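Local atomic coordinates of cellulase (Uncultured bacterium, PDB entry 3WX5), a protein that hydrolyses internal beta-1,4-glucosidic bonds of cellulose as an endoglucanase of glycoside hydrolase family 12. Residues Ala48-Ile53 against Leu62-His67; Leu96-Ile101 against Gly208-Thr213; Ser102-Asn107 against Phe237-Thr242; Gly150-Gly155 against Ala182-Thr187. All coordinates share one frame; numbering follows the deposited sequence.

Contact 1. Residues Ala48-Ile53 against Leu62-His67; sequences AQCIEI and LTRAEH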
loop_
_atom_site.group_PDB
_atom_site.type_symbol
_atom_site.label_atom_id
_atom_site.label_comp_id
_atom_site.label_asym_id
_atom_site.label_seq_id
_atom_site.Cartn_x
_atom_site.Cartn_y
_atom_site.Cartn_z
ATOM N N ALA A 48 -4.437 13.364 -15.192
ATOM C CA ALA A 48 -5.428 12.346 -15.440
ATOM C C ALA A 48 -4.881 10.932 -15.192
ATOM O O ALA A 48 -3.749 10.596 -15.573
ATOM C CB ALA A 48 -5.967 12.468 -16.881
ATOM N N GLN A 49 -5.762 10.081 -14.701
ATOM C CA GLN A 49 -5.446 8.657 -14.521
ATOM C C GLN A 49 -6.718 7.839 -14.579
ATOM O O GLN A 49 -7.703 8.177 -13.921
ATOM C CB GLN A 49 -4.766 8.448 -13.161
ATOM C CG GLN A 49 -4.408 7.008 -12.850
ATOM C CD GLN A 49 -3.926 6.877 -11.399
ATOM O OE1 GLN A 49 -2.890 7.414 -11.033
ATOM N NE2 GLN A 49 -4.757 6.295 -10.557
ATOM N N CYS A 50 -6.663 6.722 -15.296
ATOM C CA CYS A 50 -7.739 5.735 -15.271
ATOM C C CYS A 50 -7.203 4.365 -14.908
ATOM O O CYS A 50 -6.106 4.003 -15.304
ATOM C CB CYS A 50 -8.425 5.633 -16.639
ATOM S SG CYS A 50 -9.137 7.221 -17.181
ATOM N N ILE A 51 -7.996 3.600 -14.163
ATOM C CA ILE A 51 -7.693 2.180 -13.966
ATOM C C ILE A 51 -8.866 1.314 -14.415
ATOM O O ILE A 51 -10.032 1.639 -14.138
ATOM C CB ILE A 51 -7.344 1.862 -12.482
ATOM C CG1 ILE A 51 -8.439 2.357 -11.524
ATOM C CG2 ILE A 51 -5.986 2.518 -12.130
ATOM C CD1 ILE A 51 -8.143 2.068 -10.012
ATOM N N GLU A 52 -8.546 0.169 -15.004
ATOM C CA GLU A 52 -9.561 -0.811 -15.346
ATOM C C GLU A 52 -9.560 -1.912 -14.293
ATOM O O GLU A 52 -8.530 -2.551 -14.063
ATOM C CB GLU A 52 -9.284 -1.382 -16.742
ATOM C CG GLU A 52 -10.223 -2.513 -17.137
ATOM C CD GLU A 52 -9.952 -3.001 -18.561
ATOM O OE1 GLU A 52 -10.435 -2.342 -19.494
ATOM O OE2 GLU A 52 -9.145 -3.942 -18.751
ATOM N N ILE A 53 -10.687 -2.052 -13.594
ATOM C CA ILE A 53 -10.781 -2.874 -12.370
ATOM C C ILE A 53 -11.643 -4.118 -12.584
ATOM O O ILE A 53 -12.836 -4.017 -12.919
ATOM C CB ILE A 53 -11.428 -2.100 -11.194
ATOM C CG1 ILE A 53 -10.775 -0.729 -11.011
ATOM C CG2 ILE A 53 -11.271 -2.897 -9.882
ATOM C CD1 ILE A 53 -11.493 0.137 -9.997
ATOM N N LEU A 62 -3.413 0.156 -14.952
ATOM C CA LEU A 62 -3.406 1.598 -15.299
ATOM C C LEU A 62 -3.579 1.701 -16.820
ATOM O O LEU A 62 -2.678 1.307 -17.588
ATOM C CB LEU A 62 -2.084 2.255 -14.883
ATOM C CG LEU A 62 -1.954 2.713 -13.421
ATOM C CD1 LEU A 62 -2.806 3.966 -13.120
ATOM C CD2 LEU A 62 -2.295 1.576 -12.456
ATOM N N THR A 63 -4.725 2.217 -17.249
ATOM C CA THR A 63 -4.976 2.394 -18.679
ATOM C C THR A 63 -4.671 3.806 -19.126
ATOM O O THR A 63 -4.527 4.072 -20.331
ATOM C CB THR A 63 -6.433 2.044 -19.069
ATOM O OG1 THR A 63 -7.326 2.884 -18.348
ATOM C CG2 THR A 63 -6.741 0.574 -18.765
ATOM N N ARG A 64 -4.572 4.719 -18.165
ATOM C CA ARG A 64 -4.180 6.093 -18.462
ATOM C C ARG A 64 -3.449 6.683 -17.270
ATOM O O ARG A 64 -3.933 6.578 -16.149
ATOM C CB ARG A 64 -5.418 6.933 -18.774
ATOM C CG ARG A 64 -5.119 8.349 -19.259
ATOM C CD ARG A 64 -6.421 9.136 -19.475
ATOM N NE ARG A 64 -6.139 10.500 -19.931
ATOM C CZ ARG A 64 -7.071 11.376 -20.302
ATOM N NH1 ARG A 64 -8.346 11.008 -20.334
ATOM N NH2 ARG A 64 -6.721 12.600 -20.689
ATOM N N ALA A 65 -2.263 7.249 -17.500
ATOM C CA ALA A 65 -1.566 7.935 -16.422
ATOM C C ALA A 65 -0.705 9.059 -16.949
ATOM O O ALA A 65 0.373 8.831 -17.466
ATOM C CB ALA A 65 -0.712 6.934 -15.595
ATOM N N GLU A 66 -1.192 10.283 -16.815
ATOM C CA GLU A 66 -0.494 11.412 -17.386
ATOM C C GLU A 66 0.311 12.234 -16.400
ATOM O O GLU A 66 0.593 13.409 -16.642
ATOM C CB GLU A 66 -1.479 12.273 -18.159
ATOM C CG GLU A 66 -2.037 11.457 -19.318
ATOM C CD GLU A 66 -3.100 12.190 -20.093
ATOM O OE1 GLU A 66 -3.444 13.336 -19.704
ATOM O OE2 GLU A 66 -3.557 11.630 -21.115
ATOM N N HIS A 67 0.835 11.578 -15.373
ATOM C CA HIS A 67 1.452 12.316 -14.291
ATOM C C HIS A 67 2.826 12.791 -14.685
ATOM O O HIS A 67 3.574 12.083 -15.387
ATOM C CB HIS A 67 1.538 11.451 -13.031
ATOM C CG HIS A 67 0.236 10.852 -12.640
ATOM N ND1 HIS A 67 -0.897 11.614 -12.464
ATOM C CD2 HIS A 67 -0.142 9.562 -12.466
ATOM C CE1 HIS A 67 -1.923 10.818 -12.207
ATOM N NE2 HIS A 67 -1.476 9.575 -12.125
HETATM O O HOH W 1 -3.740 15.048 -17.503
#
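Gln49 reaches across to His67, and its amide is satisfied at both ends. Gln49 OE1 accepts from His67 NE2 at 2.8 Å, nearly straight at 168°, meeting the imidazole at its edge while the amide and ring planes stand 80° apart. Gln49 NE2 donates to Asn40 OD1, and His67 ND1 is paired with Thr47 OG1, so both flat groups are fixed in rotation. With CG anti to the backbone N (chi1 179°), the Gln49 chain runs out over Leu62, whose CD1 lies 3.4 Å from Gln49 CG and also touches Ile51 CG2. An alanine here is likely to leave His67 NE2 and Asn40 OD1 without this buried mate and to open a gap above Leu62. On the other face lie Arg64 and Cys50, which holds its disulfide to Cys23. Ahead of the strand, Ala48 CB covers one side of the Arg64 guanidinium, 3.6 Å from Arg64 NE. The edge of that group forms a salt bridge with Glu66. The backbone is equally well supplied. Ala48 O takes Glu66 N at 2.9 Å, and a water links Ala48 N to Glu66 OE1. Arg64 O receives Cys50 N at 2.9 Å. Cys50 O accepts Thr63 N at 3.0 Å and, weakly, Arg64 N at 3.3 Å. Thr63 and Arg64 both face Cys50, a classic beta bulge set in the antiparallel hairpin of strands 49-54 and 60-65.

Contact 2. Residues Leu96-Ile101 against Gly208-Thr213; sequences LRVEAI and GYISPT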
loop_
_atom_site.group_PDB
_atom_site.type_symbol
_atom_site.label_atom_id
_atom_site.label_comp_id
_atom_site.label_asym_id
_atom_site.label_seq_id
_atom_site.Cartn_x
_atom_site.Cartn_y
_atom_site.Cartn_z
ATOM N N LEU A 96 -7.454 -3.157 14.380
ATOM C CA LEU A 96 -7.058 -4.111 15.405
ATOM C C LEU A 96 -5.737 -3.624 15.960
ATOM O O LEU A 96 -4.849 -3.212 15.196
ATOM C CB LEU A 96 -6.863 -5.487 14.787
ATOM C CG LEU A 96 -6.414 -6.587 15.755
ATOM C CD1 LEU A 96 -7.536 -6.892 16.766
ATOM C CD2 LEU A 96 -6.049 -7.853 14.981
ATOM N N ARG A 97 -5.595 -3.657 17.283
ATOM C CA ARG A 97 -4.387 -3.137 17.896
ATOM C C ARG A 97 -3.183 -3.959 17.458
ATOM O O ARG A 97 -3.263 -5.185 17.367
ATOM C CB ARG A 97 -4.518 -3.180 19.420
ATOM C CG ARG A 97 -4.315 -1.840 20.015
ATOM C CD ARG A 97 -4.775 -1.755 21.445
ATOM N NE ARG A 97 -4.781 -0.354 21.850
ATOM C CZ ARG A 97 -5.488 0.097 22.870
ATOM N NH1 ARG A 97 -6.183 -0.768 23.592
ATOM N NH2 ARG A 97 -5.477 1.391 23.176
ATOM N N VAL A 98 -2.047 -3.299 17.279
ATOM C CA VAL A 98 -0.843 -4.023 16.891
ATOM C C VAL A 98 -0.490 -5.146 17.855
ATOM O O VAL A 98 -0.189 -6.268 17.430
ATOM C CB VAL A 98 0.346 -3.077 16.697
ATOM C CG1 VAL A 98 1.675 -3.860 16.617
ATOM C CG2 VAL A 98 0.120 -2.210 15.463
ATOM N N GLU A 99 -0.648 -4.897 19.158
ATOM C CA GLU A 99 -0.281 -5.931 20.145
ATOM C C GLU A 99 -1.292 -7.114 20.107
ATOM O O GLU A 99 -1.016 -8.194 20.634
ATOM C CB GLU A 99 -0.229 -5.303 21.548
ATOM C CG GLU A 99 -1.579 -4.743 21.984
ATOM C CD GLU A 99 -1.565 -4.065 23.366
ATOM O OE1 GLU A 99 -0.614 -4.272 24.170
ATOM O OE2 GLU A 99 -2.543 -3.346 23.657
ATOM N N ALA A 100 -2.444 -6.883 19.481
ATOM C CA ALA A 100 -3.533 -7.857 19.394
ATOM C C ALA A 100 -3.558 -8.579 18.025
ATOM O O ALA A 100 -4.453 -9.364 17.740
ATOM C CB ALA A 100 -4.859 -7.173 19.657
ATOM N N ILE A 101 -2.551 -8.341 17.192
ATOM C CA ILE A 101 -2.423 -9.108 15.946
ATOM C C ILE A 101 -1.606 -10.377 16.210
ATOM O O ILE A 101 -0.501 -10.277 16.746
ATOM C CB ILE A 101 -1.696 -8.292 14.859
ATOM C CG1 ILE A 101 -2.473 -6.999 14.544
ATOM C CG2 ILE A 101 -1.466 -9.145 13.592
ATOM C CD1 ILE A 101 -1.708 -6.047 13.590
ATOM N N GLY A 208 10.934 1.464 17.691
ATOM C CA GLY A 208 10.277 2.573 18.338
ATOM C C GLY A 208 9.473 3.435 17.381
ATOM O O GLY A 208 9.044 4.522 17.750
ATOM N N TYR A 209 9.249 2.948 16.158
ATOM C CA TYR A 209 8.543 3.744 15.142
ATOM C C TYR A 209 7.034 3.536 15.187
ATOM O O TYR A 209 6.277 4.357 14.662
ATOM C CB TYR A 209 9.045 3.399 13.731
ATOM C CG TYR A 209 10.541 3.648 13.522
ATOM C CD1 TYR A 209 11.191 4.674 14.183
ATOM C CD2 TYR A 209 11.229 2.987 12.514
ATOM C CE1 TYR A 209 12.570 4.922 13.966
ATOM C CE2 TYR A 209 12.604 3.234 12.275
ATOM C CZ TYR A 209 13.251 4.181 13.014
ATOM O OH TYR A 209 14.580 4.460 12.751
ATOM N N ILE A 210 6.610 2.369 15.655
ATOM C CA ILE A 210 5.180 2.112 15.799
ATOM C C ILE A 210 4.938 1.732 17.253
ATOM O O ILE A 210 5.652 0.903 17.814
ATOM C CB ILE A 210 4.715 0.975 14.860
ATOM C CG1 ILE A 210 4.753 1.448 13.389
ATOM C CG2 ILE A 210 3.283 0.545 15.211
ATOM C CD1 ILE A 210 4.326 0.435 12.428
ATOM N N SER A 211 3.961 2.357 17.887
ATOM C CA SER A 211 3.555 1.898 19.214
ATOM C C SER A 211 2.664 0.667 19.119
ATOM O O SER A 211 1.675 0.667 18.386
ATOM C CB SER A 211 2.819 2.996 19.987
ATOM O OG SER A 211 2.186 2.450 21.146
ATOM N N PRO A 212 2.961 -0.367 19.931
ATOM C CA PRO A 212 2.143 -1.583 19.852
ATOM C C PRO A 212 0.704 -1.365 20.335
ATOM O O PRO A 212 -0.161 -2.215 20.099
ATOM C CB PRO A 212 2.913 -2.593 20.725
ATOM C CG PRO A 212 3.686 -1.761 21.688
ATOM C CD PRO A 212 3.996 -0.442 20.977
ATOM N N THR A 213 0.411 -0.203 20.927
ATOM C CA THR A 213 -0.981 0.095 21.298
ATOM C C THR A 213 -1.719 0.898 20.208
ATOM O O THR A 213 -2.922 1.099 20.295
ATOM C CB THR A 213 -1.108 0.858 22.632
ATOM O OG1 THR A 213 -0.412 2.101 22.538
ATOM C CG2 THR A 213 -0.542 0.038 23.796
HETATM O O HOH W 2 -4.503 3.393 21.093
#
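Arg97 stretches its extended chain past the carbonyl of Thr213, CG lying 3.3 Å from Thr213 O, and then uses NE to donate to that same oxygen at 2.8 Å. The bond is nearly straight (165°), and the acceptor lies at the edge of the guanidinium, close to its plane. A water accepts from Arg97 NH2 and donates to Thr213 O, so two donors grip the carbonyl. A long chain ending in a flat cation with several N-H groups suits this partly exposed margin. The second link is through backbone: Glu99 N donates to Pro212 O at 2.9 Å, in the carbonyl plane but bent at the hydrogen (134°). Residues 98-100 form a short 3-10 segment between strands 96-97 and 101-111, and they meet the loop that leads from helix 197-206, closed by a Schellman motif at Gly208, into strand 215-225. Val98, branched and buried, sets its CB 3.5 Å from Pro212 O, while its CG2 faces Ile210 CG2 at 4.2 Å; Ile201 and Val205 of the helix pack on the same valine. Ser211 OG and Thr213 OG1 share a hydrogen bond at 3.0 Å within the loop.

Contact 3. Residues Ser102-Asn107 against Phe237-Thr242; sequences SRLQSN and FSVTLT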
loop_
_atom_site.group_PDB
_atom_site.type_symbol
_atom_site.label_atom_id
_atom_site.label_comp_id
_atom_site.label_asym_id
_atom_site.label_seq_id
_atom_site.Cartn_x
_atom_site.Cartn_y
_atom_site.Cartn_z
ATOM N N SER A 102 -2.116 -11.548 15.818
ATOM C CA SER A 102 -1.296 -12.779 15.882
ATOM C C SER A 102 -0.517 -13.032 14.600
ATOM O O SER A 102 0.680 -13.280 14.649
ATOM C CB SER A 102 -2.100 -14.032 16.241
ATOM O OG SER A 102 -3.120 -14.269 15.290
ATOM N N ARG A 103 -1.196 -12.938 13.458
ATOM C CA ARG A 103 -0.564 -13.195 12.153
ATOM C C ARG A 103 -1.117 -12.247 11.095
ATOM O O ARG A 103 -2.316 -11.957 11.071
ATOM C CB ARG A 103 -0.812 -14.636 11.691
ATOM C CG ARG A 103 0.019 -15.690 12.442
ATOM C CD ARG A 103 -0.386 -17.137 12.033
ATOM N NE ARG A 103 -1.558 -17.631 12.776
ATOM C CZ ARG A 103 -2.148 -18.816 12.591
ATOM N NH1 ARG A 103 -1.704 -19.656 11.662
ATOM N NH2 ARG A 103 -3.206 -19.158 13.324
ATOM N N LEU A 104 -0.289 -11.955 10.100
ATOM C CA LEU A 104 -0.737 -11.147 8.980
ATOM C C LEU A 104 0.106 -11.431 7.763
ATOM O O LEU A 104 1.319 -11.222 7.779
ATOM C CB LEU A 104 -0.657 -9.669 9.339
ATOM C CG LEU A 104 -1.123 -8.740 8.213
ATOM C CD1 LEU A 104 -2.623 -9.001 7.838
ATOM C CD2 LEU A 104 -0.888 -7.245 8.608
ATOM N N GLN A 105 -0.527 -11.937 6.711
ATOM C CA GLN A 105 0.220 -12.268 5.491
ATOM C C GLN A 105 -0.561 -11.848 4.262
ATOM O O GLN A 105 -1.771 -11.630 4.317
ATOM C CB GLN A 105 0.533 -13.766 5.413
ATOM C CG GLN A 105 -0.694 -14.657 5.343
ATOM C CD GLN A 105 -0.317 -16.141 5.268
ATOM O OE1 GLN A 105 0.309 -16.671 6.186
ATOM N NE2 GLN A 105 -0.567 -16.764 4.113
ATOM N N SER A 106 0.148 -11.747 3.145
ATOM C CA SER A 106 -0.483 -11.296 1.923
ATOM C C SER A 106 0.185 -11.868 0.677
ATOM O O SER A 106 1.373 -12.179 0.696
ATOM C CB SER A 106 -0.491 -9.774 1.942
ATOM O OG SER A 106 -1.043 -9.249 0.759
ATOM N N ASN A 107 -0.626 -12.148 -0.343
ATOM C CA ASN A 107 -0.155 -12.384 -1.703
ATOM C C ASN A 107 -0.370 -11.177 -2.617
ATOM O O ASN A 107 -1.379 -10.480 -2.502
ATOM C CB ASN A 107 -0.887 -13.584 -2.337
ATOM C CG ASN A 107 -0.876 -14.822 -1.470
ATOM O OD1 ASN A 107 -0.049 -14.978 -0.580
ATOM N ND2 ASN A 107 -1.826 -15.721 -1.732
ATOM N N PHE A 237 -4.360 -10.254 -5.509
ATOM C CA PHE A 237 -4.200 -9.721 -4.141
ATOM C C PHE A 237 -4.983 -10.574 -3.133
ATOM O O PHE A 237 -6.146 -10.939 -3.379
ATOM C CB PHE A 237 -4.697 -8.275 -4.087
ATOM C CG PHE A 237 -4.546 -7.619 -2.740
ATOM C CD1 PHE A 237 -3.286 -7.297 -2.235
ATOM C CD2 PHE A 237 -5.669 -7.222 -2.022
ATOM C CE1 PHE A 237 -3.163 -6.580 -1.037
ATOM C CE2 PHE A 237 -5.555 -6.477 -0.835
ATOM C CZ PHE A 237 -4.299 -6.163 -0.342
ATOM N N SER A 238 -4.355 -10.863 -1.998
ATOM C CA SER A 238 -5.023 -11.517 -0.893
ATOM C C SER A 238 -4.399 -11.007 0.392
ATOM O O SER A 238 -3.220 -10.697 0.445
ATOM C CB SER A 238 -4.795 -13.034 -0.990
ATOM O OG SER A 238 -5.431 -13.695 0.074
ATOM N N VAL A 239 -5.213 -10.839 1.418
ATOM C CA VAL A 239 -4.676 -10.572 2.751
ATOM C C VAL A 239 -5.294 -11.543 3.721
ATOM O O VAL A 239 -6.488 -11.827 3.614
ATOM C CB VAL A 239 -5.016 -9.157 3.218
ATOM C CG1 VAL A 239 -4.552 -8.987 4.675
ATOM C CG2 VAL A 239 -4.342 -8.125 2.300
ATOM N N THR A 240 -4.479 -12.116 4.612
ATOM C CA THR A 240 -5.019 -12.996 5.656
ATOM C C THR A 240 -4.601 -12.503 7.036
ATOM O O THR A 240 -3.406 -12.428 7.354
ATOM C CB THR A 240 -4.570 -14.470 5.488
ATOM O OG1 THR A 240 -4.966 -14.951 4.197
ATOM C CG2 THR A 240 -5.259 -15.356 6.566
ATOM N N LEU A 241 -5.589 -12.136 7.841
ATOM C CA LEU A 241 -5.334 -11.557 9.151
ATOM C C LEU A 241 -5.840 -12.509 10.239
ATOM O O LEU A 241 -6.985 -12.973 10.185
ATOM C CB LEU A 241 -6.039 -10.205 9.283
ATOM C CG LEU A 241 -6.202 -9.580 10.685
ATOM C CD1 LEU A 241 -4.839 -9.160 11.274
ATOM C CD2 LEU A 241 -7.158 -8.380 10.642
ATOM N N THR A 242 -5.030 -12.686 11.274
ATOM C CA THR A 242 -5.450 -13.439 12.450
ATOM C C THR A 242 -5.233 -12.634 13.716
ATOM O O THR A 242 -4.124 -12.160 13.978
ATOM C CB THR A 242 -4.670 -14.770 12.569
ATOM O OG1 THR A 242 -4.636 -15.404 11.274
ATOM C CG2 THR A 242 -5.382 -15.676 13.549
#
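Thr242 and Arg103 lie side by side, their side chains pointing the same way from the sheet, with Thr242 OG1 over one face of the guanidinium. Thr242 has more surface buried here than any other residue of the two segments, and its carbonyl is gripped three times. Ser102 N, Ser102 OG and Arg103 N all donate to Thr242 O. Ser102 OG comes from above the carbonyl plane, 2.7 Å from Thr242 O, while Arg103 N stays nearer that plane at 3.1 Å from the same oxygen. OG gets there because it lies between the backbone N and carbonyl carbon of Ser102 (chi1 60°). Ser102 and Arg103 facing one residue make a classic beta bulge. Beyond it, strands 101-111 and 233-243 run antiparallel as neighbours in one sheet of the jelly-roll sandwich of this family, the N-to-C directions of segments 102-107 and 237-242 making 168°. Asn107 carries the other end: its O accepts Ser238 N at 3.0 Å, its ND2 lies by Ser238 CB, and its OD1 is taken by Gln194 N of the next strand. Its backbone O thus serves one neighbouring strand and its side-chain amide oxygen the other. Ser106 turns to the opposite face, where its hydroxyl gives a short bond to Ser238 O, 2.6 Å from Ser106 OG, and is also hydrogen-bonded to Tyr122 OH. On that inner face, Leu104 CD1 meets Val239 CG1 at 3.7 Å, and Val219 of the facing sheet packs against both.

Contact 4. Residues Gly150-Gly155 against Ala182-Thr187; sequences GNVMPG and AYRRTT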
loop_
_atom_site.group_PDB
_atom_site.type_symbol
_atom_site.label_atom_id
_atom_site.label_comp_id
_atom_site.label_asym_id
_atom_site.label_seq_id
_atom_site.Cartn_x
_atom_site.Cartn_y
_atom_site.Cartn_z
ATOM N N GLY A 150 13.238 4.398 -12.007
ATOM C CA GLY A 150 13.540 5.818 -12.138
ATOM C C GLY A 150 14.258 6.427 -10.955
ATOM O O GLY A 150 14.282 7.642 -10.804
ATOM N N ASN A 151 14.870 5.595 -10.112
ATOM C CA ASN A 151 15.615 6.098 -8.946
ATOM C C ASN A 151 14.763 6.887 -7.972
ATOM O O ASN A 151 15.274 7.766 -7.286
ATOM C CB ASN A 151 16.857 6.947 -9.348
ATOM C CG ASN A 151 17.939 6.960 -8.250
ATOM O OD1 ASN A 151 18.245 5.921 -7.671
ATOM N ND2 ASN A 151 18.552 8.115 -8.010
ATOM N N VAL A 152 13.472 6.563 -7.888
ATOM C CA VAL A 152 12.604 7.146 -6.875
ATOM C C VAL A 152 13.077 6.681 -5.492
ATOM O O VAL A 152 13.667 5.612 -5.390
ATOM C CB VAL A 152 11.127 6.745 -7.135
ATOM C CG1 VAL A 152 10.617 7.414 -8.418
ATOM C CG2 VAL A 152 10.986 5.213 -7.227
ATOM N N MET A 153 12.904 7.511 -4.458
ATOM C CA MET A 153 13.496 7.253 -3.126
ATOM C C MET A 153 12.350 7.296 -2.104
ATOM O O MET A 153 11.436 8.088 -2.254
ATOM C CB MET A 153 14.501 8.360 -2.757
ATOM C CG MET A 153 15.874 8.224 -3.423
ATOM S SD MET A 153 16.654 6.627 -3.052
ATOM C CE MET A 153 17.516 6.281 -4.598
ATOM N N PRO A 154 12.422 6.464 -1.051
ATOM C CA PRO A 154 11.547 6.629 0.114
ATOM C C PRO A 154 11.753 7.986 0.781
ATOM O O PRO A 154 12.822 8.617 0.621
ATOM C CB PRO A 154 12.031 5.515 1.047
ATOM C CG PRO A 154 12.487 4.452 0.113
ATOM C CD PRO A 154 13.240 5.249 -0.925
ATOM N N GLY A 155 10.730 8.441 1.495
ATOM C CA GLY A 155 10.863 9.595 2.400
ATOM C C GLY A 155 11.908 9.376 3.473
ATOM O O GLY A 155 12.259 8.239 3.797
ATOM N N ALA A 182 9.677 2.890 5.653
ATOM C CA ALA A 182 9.613 2.183 4.366
ATOM C C ALA A 182 10.653 1.070 4.341
ATOM O O ALA A 182 11.830 1.293 4.675
ATOM C CB ALA A 182 9.849 3.144 3.227
ATOM N N TYR A 183 10.237 -0.105 3.886
ATOM C CA TYR A 183 11.182 -1.205 3.688
ATOM C C TYR A 183 11.337 -1.389 2.198
ATOM O O TYR A 183 10.397 -1.793 1.536
ATOM C CB TYR A 183 10.656 -2.507 4.316
ATOM C CG TYR A 183 10.539 -2.399 5.830
ATOM C CD1 TYR A 183 9.406 -1.829 6.418
ATOM C CD2 TYR A 183 11.597 -2.789 6.662
ATOM C CE1 TYR A 183 9.312 -1.678 7.816
ATOM C CE2 TYR A 183 11.504 -2.663 8.066
ATOM C CZ TYR A 183 10.358 -2.111 8.627
ATOM O OH TYR A 183 10.287 -1.862 9.986
ATOM N N ARG A 184 12.531 -1.127 1.677
ATOM C CA ARG A 184 12.748 -1.259 0.246
ATOM C C ARG A 184 13.527 -2.545 0.012
ATOM O O ARG A 184 14.673 -2.656 0.457
ATOM C CB ARG A 184 13.554 -0.058 -0.282
ATOM C CG ARG A 184 13.684 -0.055 -1.805
ATOM C CD ARG A 184 14.642 1.045 -2.317
ATOM N NE ARG A 184 14.270 1.369 -3.687
ATOM C CZ ARG A 184 14.383 2.579 -4.235
ATOM N NH1 ARG A 184 14.981 3.563 -3.559
ATOM N NH2 ARG A 184 13.893 2.800 -5.455
ATOM N N ARG A 185 12.992 -3.446 -0.808
ATOM C CA ARG A 185 13.657 -4.757 -0.986
ATOM C C ARG A 185 15.014 -4.497 -1.643
ATOM O O ARG A 185 15.127 -3.582 -2.468
ATOM C CB ARG A 185 12.822 -5.667 -1.889
ATOM C CG ARG A 185 13.051 -7.154 -1.608
ATOM C CD ARG A 185 12.103 -7.989 -2.472
ATOM N NE ARG A 185 12.132 -9.417 -2.136
ATOM C CZ ARG A 185 13.079 -10.262 -2.523
ATOM N NH1 ARG A 185 14.094 -9.840 -3.288
ATOM N NH2 ARG A 185 12.949 -11.559 -2.230
ATOM N N THR A 186 16.045 -5.232 -1.233
ATOM C CA THR A 186 17.409 -4.969 -1.745
ATOM C C THR A 186 17.524 -5.355 -3.217
ATOM O O THR A 186 18.401 -4.848 -3.935
ATOM C CB THR A 186 18.506 -5.700 -0.926
ATOM O OG1 THR A 186 18.225 -7.093 -0.903
ATOM C CG2 THR A 186 18.533 -5.201 0.530
ATOM N N THR A 187 16.703 -6.320 -3.649
ATOM C CA THR A 187 16.447 -6.511 -5.080
ATOM C C THR A 187 14.966 -6.605 -5.388
ATOM O O THR A 187 14.195 -7.148 -4.593
ATOM C CB THR A 187 17.152 -7.775 -5.652
ATOM O OG1 THR A 187 16.663 -8.930 -4.985
ATOM C CG2 THR A 187 18.671 -7.685 -5.435
#
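The irregular loop 150-155 passes the end of strand 179-185 without backbone pairing, the closest pair of CA atoms, Pro154 CA and Ala182 CA, being 6.4 Å apart. One long side chain crosses the interval. Arg184 runs extended, CG anti to the backbone N (chi1 -174°), and brings its guanidinium to the carbonyl of Val152. Arg184 NH2 donates to Val152 O at 2.8 Å, and Arg184 NH1 adds a weak bond to the same oxygen at 3.0 Å, so the carbonyl is held in a fork. Met153 bends back at chi2 and places SD at the guanidinium edge, 3.5 Å from Arg184 NH1. Pro154 crosses the arginine at about a right angle, Pro154 CD lying 3.6 Å from Arg184 NH1; Pro154 CB rests on Ala182 CB at 3.9 Å, a spot where a compact ring and a methyl fit snugly. A leucine in place of Arg184 would probably leave Val152 O without these donors and the loop freer to shift. Trp148 gives the same guanidinium a cation-pi partner, and Glu170 touches the arginine from strand 167-175. The loop is thereby fastened to strand 179-185, which lies between strands 140-149 and 167-175, with Trp145 and Trp172 packing on Pro154.

From the N terminus, contact 1 comes first, closing the short turn of the hairpin 49-54/60-65 before any other contact opens. The chain then enters contacts 2 and 3 almost together, through 96-101 and 102-107, and completes them far later, at 208-213 and 237-242; the two cross along the sequence and touch where Ile101 and Leu96 pack on Leu241. Contact 4 begins and ends within the span of both, binding a loop to the mixed sheet. Contacts 1 and 3 share the six-stranded sheet, in which strands 60-65 and 233-243 are neighbours, while contact 2 joins strand 96-97 of the mixed sheet and the 3-10 turn after it to the loop following helix 197-206. The centres of contacts 1 and 2 lie about 35 Å apart.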